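Local coordinates for protein CSE1 (Thermus thermophilus, PDB 4AN8) that is a subunit of the Cascade ribonucleoprotein complex and probably helps select foreign DNA in the CRISPR adaptive immune system of bacteria, at residues S302-F307 with L432-L437; L382-E387 with E459-A464; A471-L476 with Q488-F493. All coordinates share one frame; numbering follows the deposited sequence.

Contact 1: S302-F307 with L432-L437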
loop_
_atom_site.group_PDB
_atom_site.type_symbol
_atom_site.label_atom_id
_atom_site.label_comp_id
_atom_site.label_asym_id
_atom_site.label_seq_id
_atom_site.Cartn_x
_atom_site.Cartn_y
_atom_site.Cartn_z
ATOM N N SER A 302 5.368 12.847 -5.735
ATOM C CA SER A 302 5.589 11.542 -6.356
ATOM C C SER A 302 6.220 10.558 -5.389
ATOM O O SER A 302 7.209 10.867 -4.738
ATOM C CB SER A 302 6.493 11.682 -7.592
ATOM O OG SER A 302 5.823 12.343 -8.653
ATOM N N PHE A 303 5.664 9.356 -5.318
ATOM C CA PHE A 303 6.123 8.382 -4.344
ATOM C C PHE A 303 7.573 7.889 -4.543
ATOM O O PHE A 303 8.308 7.681 -3.577
ATOM C CB PHE A 303 5.170 7.190 -4.287
ATOM C CG PHE A 303 5.483 6.255 -3.177
ATOM C CD1 PHE A 303 5.383 6.678 -1.864
ATOM C CD2 PHE A 303 5.943 4.971 -3.439
ATOM C CE1 PHE A 303 5.705 5.789 -0.803
ATOM C CE2 PHE A 303 6.267 4.095 -2.405
ATOM C CZ PHE A 303 6.152 4.499 -1.090
ATOM N N TRP A 304 7.979 7.695 -5.789
ATOM C CA TRP A 304 9.309 7.172 -6.079
ATOM C C TRP A 304 10.397 8.106 -5.549
ATOM O O TRP A 304 11.564 7.716 -5.430
ATOM C CB TRP A 304 9.498 6.889 -7.584
ATOM C CG TRP A 304 9.135 8.048 -8.480
ATOM C CD1 TRP A 304 7.928 8.280 -9.061
ATOM C CD2 TRP A 304 9.982 9.139 -8.866
ATOM N NE1 TRP A 304 7.963 9.440 -9.798
ATOM C CE2 TRP A 304 9.220 9.984 -9.704
ATOM C CE3 TRP A 304 11.312 9.470 -8.608
ATOM C CZ2 TRP A 304 9.745 11.164 -10.269
ATOM C CZ3 TRP A 304 11.841 10.639 -9.187
ATOM C CH2 TRP A 304 11.050 11.470 -9.996
ATOM N N ARG A 305 10.008 9.332 -5.224
ATOM C CA ARG A 305 10.949 10.299 -4.673
ATOM C C ARG A 305 11.508 9.871 -3.328
ATOM O O ARG A 305 12.536 10.372 -2.897
ATOM C CB ARG A 305 10.290 11.656 -4.524
ATOM C CG ARG A 305 10.166 12.382 -5.823
ATOM C CD ARG A 305 10.467 13.822 -5.564
ATOM N NE ARG A 305 9.294 14.627 -5.738
ATOM C CZ ARG A 305 9.188 15.887 -5.347
ATOM N NH1 ARG A 305 10.186 16.504 -4.723
ATOM N NH2 ARG A 305 8.052 16.514 -5.577
ATOM N N ASP A 306 10.826 8.952 -2.661
ATOM C CA ASP A 306 11.318 8.418 -1.396
ATOM C C ASP A 306 12.121 7.126 -1.559
ATOM O O ASP A 306 12.540 6.548 -0.555
ATOM C CB ASP A 306 10.151 8.179 -0.424
ATOM C CG ASP A 306 9.489 9.463 0.013
ATOM O OD1 ASP A 306 10.201 10.399 0.407
ATOM O OD2 ASP A 306 8.250 9.563 -0.064
ATOM N N PHE A 307 12.316 6.651 -2.788
ATOM C CA PHE A 307 12.945 5.340 -2.982
ATOM C C PHE A 307 14.423 5.221 -2.530
ATOM O O PHE A 307 14.881 4.111 -2.249
ATOM C CB PHE A 307 12.821 4.825 -4.424
ATOM C CG PHE A 307 11.462 4.251 -4.777
ATOM C CD1 PHE A 307 10.439 4.175 -3.834
ATOM C CD2 PHE A 307 11.217 3.782 -6.068
ATOM C CE1 PHE A 307 9.214 3.650 -4.180
ATOM C CE2 PHE A 307 10.007 3.256 -6.420
ATOM C CZ PHE A 307 9.000 3.175 -5.482
ATOM N N LEU A 432 4.630 20.259 -14.153
ATOM C CA LEU A 432 4.977 19.544 -15.384
ATOM C C LEU A 432 6.339 18.855 -15.333
ATOM O O LEU A 432 6.511 17.767 -15.871
ATOM C CB LEU A 432 4.879 20.449 -16.613
ATOM C CG LEU A 432 3.491 20.459 -17.246
ATOM C CD1 LEU A 432 2.595 21.409 -16.486
ATOM C CD2 LEU A 432 3.567 20.855 -18.714
ATOM N N TYR A 433 7.313 19.497 -14.704
ATOM C CA TYR A 433 8.599 18.853 -14.477
ATOM C C TYR A 433 8.362 17.478 -13.819
ATOM O O TYR A 433 8.740 16.447 -14.358
ATOM C CB TYR A 433 9.459 19.752 -13.590
ATOM C CG TYR A 433 10.765 19.141 -13.136
ATOM C CD1 TYR A 433 11.761 18.831 -14.052
ATOM C CD2 TYR A 433 11.010 18.891 -11.788
ATOM C CE1 TYR A 433 12.960 18.280 -13.649
ATOM C CE2 TYR A 433 12.226 18.336 -11.371
ATOM C CZ TYR A 433 13.191 18.038 -12.305
ATOM O OH TYR A 433 14.393 17.492 -11.921
ATOM N N TRP A 434 7.715 17.474 -12.658
ATOM C CA TRP A 434 7.476 16.231 -11.918
ATOM C C TRP A 434 6.583 15.241 -12.670
ATOM O O TRP A 434 6.867 14.046 -12.720
ATOM C CB TRP A 434 6.929 16.536 -10.527
ATOM C CG TRP A 434 7.974 17.157 -9.671
ATOM C CD1 TRP A 434 7.971 18.417 -9.162
ATOM C CD2 TRP A 434 9.210 16.551 -9.248
ATOM N NE1 TRP A 434 9.120 18.628 -8.437
ATOM C CE2 TRP A 434 9.889 17.493 -8.468
ATOM C CE3 TRP A 434 9.788 15.290 -9.438
ATOM C CZ2 TRP A 434 11.144 17.227 -7.891
ATOM C CZ3 TRP A 434 11.028 15.024 -8.861
ATOM C CH2 TRP A 434 11.691 15.986 -8.096
ATOM N N HIS A 435 5.521 15.742 -13.285
ATOM C CA HIS A 435 4.668 14.882 -14.097
ATOM C C HIS A 435 5.445 14.202 -15.223
ATOM O O HIS A 435 5.252 13.014 -15.508
ATOM C CB HIS A 435 3.494 15.660 -14.678
ATOM C CG HIS A 435 2.576 14.814 -15.499
ATOM N ND1 HIS A 435 1.316 14.457 -15.073
ATOM C CD2 HIS A 435 2.749 14.226 -16.707
ATOM C CE1 HIS A 435 0.744 13.696 -15.992
ATOM N NE2 HIS A 435 1.593 13.541 -16.992
ATOM N N ALA A 436 6.326 14.949 -15.870
ATOM C CA ALA A 436 7.138 14.360 -16.928
ATOM C C ALA A 436 8.036 13.275 -16.379
ATOM O O ALA A 436 8.235 12.245 -17.023
ATOM C CB ALA A 436 7.967 15.417 -17.623
ATOM N N LEU A 437 8.601 13.509 -15.194
ATOM C CA LEU A 437 9.504 12.530 -14.564
ATOM C C LEU A 437 8.763 11.274 -14.061
ATOM O O LEU A 437 9.327 10.178 -14.064
ATOM C CB LEU A 437 10.273 13.186 -13.422
ATOM C CG LEU A 437 11.256 14.283 -13.856
ATOM C CD1 LEU A 437 12.073 14.712 -12.653
ATOM C CD2 LEU A 437 12.173 13.771 -14.951
#
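NH1 of Arg305 is salt-bridged to OE1 of Glu386 on helix 372-403 while lying over the indole face of Trp434, 3.4 Å from its CZ2. The whole guanidinium is laid flat on Trp434, with the two planes only 7° apart. Arg305 CZ sits 3.6 Å from the centroid of the six-membered ring and nearly above it, which makes this a cation-pi stack. The bend at chi2 of the arginine brings CD to 3.5 Å from Trp434 CH2, and the bend at chi3 then turns the guanidinium over the ring. Tyr433, the preceding residue on the helix, places CD2 over the centre of the other indole face, so Trp434 is held on both faces. Its rim is met near the ring plane by Trp304, whose CH2 comes to 3.7 Å from Trp434 CZ3. With its CG between the backbone N and carbonyl carbon (chi1 51°), Trp304 projects toward helix 429-446, where its CZ2 also rests 3.8 Å from Leu437 CB. Its NE1 is satisfied by Asp438 OD1, which Ser302 OG also bonds. A broad aromatic ring suits a place where a flat cation lies. The chemistry implies that the 3-10 turn is joined to the helical bundle by charge, pi-face and apolar contacts together, and that Glu386 probably stabilises the arginine's positive charge.

Contact 2: L382-E387 with E459-A464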
loop_
_atom_site.group_PDB
_atom_site.type_symbol
_atom_site.label_atom_id
_atom_site.label_comp_id
_atom_site.label_asym_id
_atom_site.label_seq_id
_atom_site.Cartn_x
_atom_site.Cartn_y
_atom_site.Cartn_z
ATOM N N LEU A 382 18.124 10.489 -8.013
ATOM C CA LEU A 382 17.095 11.183 -7.260
ATOM C C LEU A 382 17.615 12.526 -6.787
ATOM O O LEU A 382 16.849 13.461 -6.587
ATOM C CB LEU A 382 16.617 10.341 -6.074
ATOM C CG LEU A 382 15.291 9.613 -6.283
ATOM C CD1 LEU A 382 15.272 8.930 -7.628
ATOM C CD2 LEU A 382 15.019 8.626 -5.145
ATOM N N LYS A 383 18.920 12.613 -6.591
ATOM C CA LYS A 383 19.521 13.834 -6.069
ATOM C C LYS A 383 19.532 14.898 -7.167
ATOM O O LYS A 383 19.122 16.032 -6.945
ATOM C CB LYS A 383 20.933 13.558 -5.549
ATOM C CG LYS A 383 21.524 14.678 -4.713
ATOM C CD LYS A 383 22.864 14.259 -4.121
ATOM C CE LYS A 383 23.547 15.397 -3.361
ATOM N NZ LYS A 383 24.041 16.481 -4.265
ATOM N N MET A 384 19.982 14.515 -8.352
ATOM C CA MET A 384 19.892 15.393 -9.507
ATOM C C MET A 384 18.471 15.922 -9.649
ATOM O O MET A 384 18.262 17.138 -9.714
ATOM C CB MET A 384 20.311 14.654 -10.777
ATOM C CG MET A 384 21.765 14.221 -10.779
ATOM S SD MET A 384 22.143 12.913 -11.969
ATOM C CE MET A 384 21.591 13.676 -13.495
ATOM N N ALA A 385 17.488 15.014 -9.685
ATOM C CA ALA A 385 16.111 15.401 -9.928
ATOM C C ALA A 385 15.639 16.373 -8.854
ATOM O O ALA A 385 14.949 17.350 -9.162
ATOM C CB ALA A 385 15.204 14.177 -10.045
ATOM N N GLU A 386 16.055 16.160 -7.606
ATOM C CA GLU A 386 15.653 17.086 -6.530
ATOM C C GLU A 386 16.325 18.455 -6.626
ATOM O O GLU A 386 15.718 19.477 -6.294
ATOM C CB GLU A 386 15.869 16.501 -5.119
ATOM C CG GLU A 386 15.007 15.275 -4.776
ATOM C CD GLU A 386 13.527 15.604 -4.523
ATOM O OE1 GLU A 386 13.186 16.784 -4.306
ATOM O OE2 GLU A 386 12.693 14.671 -4.543
ATOM N N GLU A 387 17.576 18.486 -7.059
ATOM C CA GLU A 387 18.289 19.749 -7.125
ATOM C C GLU A 387 17.684 20.613 -8.231
ATOM O O GLU A 387 17.428 21.798 -8.043
ATOM C CB GLU A 387 19.783 19.521 -7.362
ATOM C CG GLU A 387 20.523 19.016 -6.128
ATOM C CD GLU A 387 22.012 18.791 -6.365
ATOM O OE1 GLU A 387 22.499 19.102 -7.480
ATOM O OE2 GLU A 387 22.690 18.301 -5.431
ATOM N N GLU A 459 19.170 13.014 -19.515
ATOM C CA GLU A 459 18.404 13.370 -20.699
ATOM C C GLU A 459 16.939 13.623 -20.343
ATOM O O GLU A 459 16.331 14.598 -20.806
ATOM C CB GLU A 459 18.507 12.277 -21.763
ATOM C CG GLU A 459 19.935 11.895 -22.126
ATOM C CD GLU A 459 20.787 13.090 -22.527
ATOM O OE1 GLU A 459 20.220 14.120 -22.954
ATOM O OE2 GLU A 459 22.030 12.999 -22.407
ATOM N N ALA A 460 16.370 12.750 -19.516
ATOM C CA ALA A 460 14.966 12.899 -19.142
ATOM C C ALA A 460 14.769 14.146 -18.293
ATOM O O ALA A 460 13.784 14.851 -18.451
ATOM C CB ALA A 460 14.461 11.655 -18.418
ATOM N N LEU A 461 15.713 14.422 -17.398
ATOM C CA LEU A 461 15.664 15.650 -16.603
ATOM C C LEU A 461 15.645 16.892 -17.506
ATOM O O LEU A 461 14.866 17.827 -17.295
ATOM C CB LEU A 461 16.846 15.725 -15.635
ATOM C CG LEU A 461 16.847 14.726 -14.476
ATOM C CD1 LEU A 461 18.055 14.922 -13.579
ATOM C CD2 LEU A 461 15.577 14.867 -13.678
ATOM N N ARG A 462 16.504 16.890 -18.520
ATOM C CA ARG A 462 16.574 18.006 -19.459
ATOM C C ARG A 462 15.221 18.211 -20.147
ATOM O O ARG A 462 14.648 19.305 -20.118
ATOM C CB ARG A 462 17.687 17.757 -20.482
ATOM C CG ARG A 462 18.355 19.010 -21.011
ATOM C CD ARG A 462 19.689 18.693 -21.680
ATOM N NE ARG A 462 20.823 19.275 -20.955
ATOM C CZ ARG A 462 21.871 18.584 -20.507
ATOM N NH1 ARG A 462 21.949 17.274 -20.710
ATOM N NH2 ARG A 462 22.852 19.205 -19.860
ATOM N N GLY A 463 14.695 17.140 -20.734
ATOM C CA GLY A 463 13.436 17.204 -21.448
ATOM C C GLY A 463 12.294 17.597 -20.543
ATOM O O GLY A 463 11.392 18.343 -20.948
ATOM N N ALA A 464 12.309 17.091 -19.311
ATOM C CA ALA A 464 11.258 17.440 -18.365
ATOM C C ALA A 464 11.292 18.938 -18.093
ATOM O O ALA A 464 10.265 19.612 -18.157
ATOM C CB ALA A 464 11.416 16.646 -17.059
#
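Leu461 reaches from helix 453-476 toward two consecutive residues of helix 372-403, Met384 and Ala385, in a helix-helix contact of the C-terminal helical bundle characteristic of Cse1. The leucine divides its branch between them. CD1 approaches Met384, 3.6 Å from CB, while CD2 meets Ala385, 3.7 Å from its CB. The short alanine side chain suits this place because it lets the helices come near: the CA atoms of Ala385 and Leu461 are 6.7 Å apart. Methionine suits the neighbouring position through its flexible, apolar chain. A bend at its last torsion (chi3 57°) curls CE back until it lies 3.8 Å from Leu461 CD1, so that methyl group is touched at both the root and the end of Met384. In Leu461, chi1 (-69°) sends CG toward the other helix, and chi2 (-179°) spreads the two methyls to Met384 and Ala385. No hydrogen bond passes between 382-387 and 459-464; the attachment is wholly apolar. Further out, Met384 rests on Arg458 and Ala385 on Trp457, one turn earlier on the same partner helix. Helix 429-446 closes another side, placing Tyr433 and Leu437 against Leu461. Glu386 points away from this interface and is instead paired with Arg305. Tyr433 supplies the polar complement to the leucine packing: its OH probably hydrogen-bonds the backbone O of Ala385 while lying against CD2 of Leu461.

Contact 3: A471-L476 with Q488-F493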
loop_
_atom_site.group_PDB
_atom_site.type_symbol
_atom_site.label_atom_id
_atom_site.label_comp_id
_atom_site.label_asym_id
_atom_site.label_seq_id
_atom_site.Cartn_x
_atom_site.Cartn_y
_atom_site.Cartn_z
ATOM N N ALA A 471 6.097 25.391 -21.435
ATOM C CA ALA A 471 4.692 25.568 -21.089
ATOM C C ALA A 471 4.464 26.821 -20.262
ATOM O O ALA A 471 3.393 27.422 -20.307
ATOM C CB ALA A 471 4.161 24.333 -20.358
ATOM N N THR A 472 5.473 27.212 -19.496
ATOM C CA THR A 472 5.381 28.417 -18.662
ATOM C C THR A 472 5.577 29.676 -19.519
ATOM O O THR A 472 4.934 30.690 -19.277
ATOM C CB THR A 472 6.428 28.386 -17.524
ATOM O OG1 THR A 472 6.259 27.184 -16.761
ATOM C CG2 THR A 472 6.280 29.581 -16.609
ATOM N N ARG A 473 6.477 29.600 -20.502
ATOM C CA ARG A 473 6.632 30.659 -21.504
ATOM C C ARG A 473 5.286 30.938 -22.156
ATOM O O ARG A 473 4.804 32.074 -22.164
ATOM C CB ARG A 473 7.620 30.246 -22.592
ATOM C CG ARG A 473 9.071 30.486 -22.245
ATOM C CD ARG A 473 9.946 30.439 -23.500
ATOM N NE ARG A 473 9.599 31.496 -24.449
ATOM C CZ ARG A 473 10.250 32.655 -24.556
ATOM N NH1 ARG A 473 11.298 32.913 -23.777
ATOM N NH2 ARG A 473 9.857 33.562 -25.448
ATOM N N ARG A 474 4.685 29.877 -22.692
ATOM C CA ARG A 474 3.363 29.940 -23.298
ATOM C C ARG A 474 2.379 30.684 -22.398
ATOM O O ARG A 474 1.575 31.488 -22.867
ATOM C CB ARG A 474 2.862 28.525 -23.595
ATOM C CG ARG A 474 1.785 28.450 -24.648
ATOM C CD ARG A 474 1.256 27.034 -24.797
ATOM N NE ARG A 474 2.224 26.132 -25.400
ATOM C CZ ARG A 474 2.621 24.995 -24.836
ATOM N NH1 ARG A 474 2.119 24.642 -23.656
ATOM N NH2 ARG A 474 3.517 24.220 -25.440
ATOM N N PHE A 475 2.459 30.430 -21.099
ATOM C CA PHE A 475 1.587 31.083 -20.131
ATOM C C PHE A 475 2.008 32.536 -19.928
ATOM O O PHE A 475 1.179 33.448 -19.893
ATOM C CB PHE A 475 1.657 30.323 -18.801
ATOM C CG PHE A 475 0.832 30.925 -17.699
ATOM C CD1 PHE A 475 1.185 32.137 -17.130
ATOM C CD2 PHE A 475 -0.289 30.262 -17.219
ATOM C CE1 PHE A 475 0.428 32.687 -16.111
ATOM C CE2 PHE A 475 -1.052 30.800 -16.197
ATOM C CZ PHE A 475 -0.694 32.016 -15.644
ATOM N N LEU A 476 3.311 32.755 -19.790
ATOM C CA LEU A 476 3.819 34.097 -19.560
ATOM C C LEU A 476 3.685 35.010 -20.781
ATOM O O LEU A 476 3.643 36.227 -20.646
ATOM C CB LEU A 476 5.278 34.039 -19.111
ATOM C CG LEU A 476 5.496 33.399 -17.735
ATOM C CD1 LEU A 476 6.991 33.284 -17.419
ATOM C CD2 LEU A 476 4.750 34.180 -16.651
ATOM N N GLN A 488 13.487 37.697 -17.256
ATOM C CA GLN A 488 14.337 37.268 -16.146
ATOM C C GLN A 488 14.365 35.748 -16.033
ATOM O O GLN A 488 15.431 35.145 -15.896
ATOM C CB GLN A 488 13.864 37.873 -14.824
ATOM C CG GLN A 488 14.033 39.376 -14.720
ATOM C CD GLN A 488 13.494 39.927 -13.411
ATOM O OE1 GLN A 488 13.054 41.078 -13.340
ATOM N NE2 GLN A 488 13.523 39.101 -12.363
ATOM N N GLY A 489 13.183 35.138 -16.104
ATOM C CA GLY A 489 13.046 33.701 -15.959
ATOM C C GLY A 489 13.786 32.905 -17.011
ATOM O O GLY A 489 14.449 31.910 -16.686
ATOM N N GLU A 490 13.674 33.331 -18.271
ATOM C CA GLU A 490 14.398 32.682 -19.365
ATOM C C GLU A 490 15.909 32.664 -19.094
ATOM O O GLU A 490 16.596 31.677 -19.396
ATOM C CB GLU A 490 14.095 33.368 -20.705
ATOM C CG GLU A 490 14.754 32.730 -21.932
ATOM C CD GLU A 490 14.095 31.421 -22.361
ATOM O OE1 GLU A 490 12.865 31.380 -22.560
ATOM O OE2 GLU A 490 14.813 30.420 -22.520
ATOM N N GLN A 491 16.426 33.751 -18.522
ATOM C CA GLN A 491 17.856 33.827 -18.213
ATOM C C GLN A 491 18.221 32.858 -17.091
ATOM O O GLN A 491 19.184 32.102 -17.210
ATOM C CB GLN A 491 18.267 35.255 -17.854
ATOM C CG GLN A 491 18.279 36.190 -19.053
ATOM C CD GLN A 491 18.720 37.607 -18.711
ATOM O OE1 GLN A 491 19.164 37.886 -17.594
ATOM N NE2 GLN A 491 18.596 38.510 -19.679
ATOM N N GLU A 492 17.434 32.881 -16.014
ATOM C CA GLU A 492 17.631 31.985 -14.868
ATOM C C GLU A 492 17.490 30.530 -15.300
ATOM O O GLU A 492 18.298 29.675 -14.931
ATOM C CB GLU A 492 16.625 32.310 -13.762
ATOM C CG GLU A 492 16.900 31.645 -12.422
ATOM C CD GLU A 492 16.094 32.276 -11.287
ATOM O OE1 GLU A 492 15.331 33.239 -11.540
ATOM O OE2 GLU A 492 16.221 31.815 -10.132
ATOM N N PHE A 493 16.464 30.253 -16.098
ATOM C CA PHE A 493 16.265 28.904 -16.583
ATOM C C PHE A 493 17.472 28.455 -17.378
ATOM O O PHE A 493 17.801 27.272 -17.398
ATOM C CB PHE A 493 15.007 28.791 -17.436
ATOM C CG PHE A 493 14.807 27.427 -18.016
ATOM C CD1 PHE A 493 14.189 26.431 -17.270
ATOM C CD2 PHE A 493 15.258 27.128 -19.289
ATOM C CE1 PHE A 493 14.012 25.172 -17.785
ATOM C CE2 PHE A 493 15.090 25.860 -19.820
ATOM C CZ PHE A 493 14.460 24.875 -19.061
#
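Two antiparallel helices, 453-476 and 483-499, form a helical hairpin at the C-terminal end of the chain, and a surface salt bridge between Arg473 and Glu490 ties its arms together. Arg473 NH1 donates to Glu490 OE1 at 2.5 Å, a value whose shortness should not be pressed at this resolution. The bond is somewhat bent, 145° at the hydrogen; the donor meets OE1 on its anti side and stands 32° out of the carboxylate plane. A single oxygen is engaged, and the guanidinium and carboxylate do not lie flat together. The bend at chi3 of the arginine swings the guanidinium toward Glu490, while CD, set by chi1 and chi2, lies 3.2 Å from the same OE1. Long, charged chains suit this place, since the CA atoms are 8.3 Å apart and solvent is near; Arg473 also touches a crystal neighbour, which may influence its pose. Trp469 NE1 is a second donor to OE1, and its ring stacks on Phe493. Beside this salt bridge, Leu476 rests on Val399 and Phe493 on Leu395, both of helix 372-403, while Thr472 meets Leu429 of helix 429-446.

How the contacts relate
The three contacts run outward from the loop 302-307 into the C-terminal helical bundle, all on one side of the chain's centre. Contacts 1 and 2 have centres about 10 Å apart and touch directly; along the chain their segments alternate, so the loop 302-307, helix 372-403, helix 429-446 and helix 453-476 are interlocked. Contact 3 follows both in sequence, with its centre about 21 Å from that of contact 1 and about 18 Å from that of contact 2. It shares helix 453-476 with contact 2, and touches contact 1 where Leu432 packs on Ala471. Together they join the loop after strand 292-294 to the bundle, pack the bundle's interior and fasten its last helix.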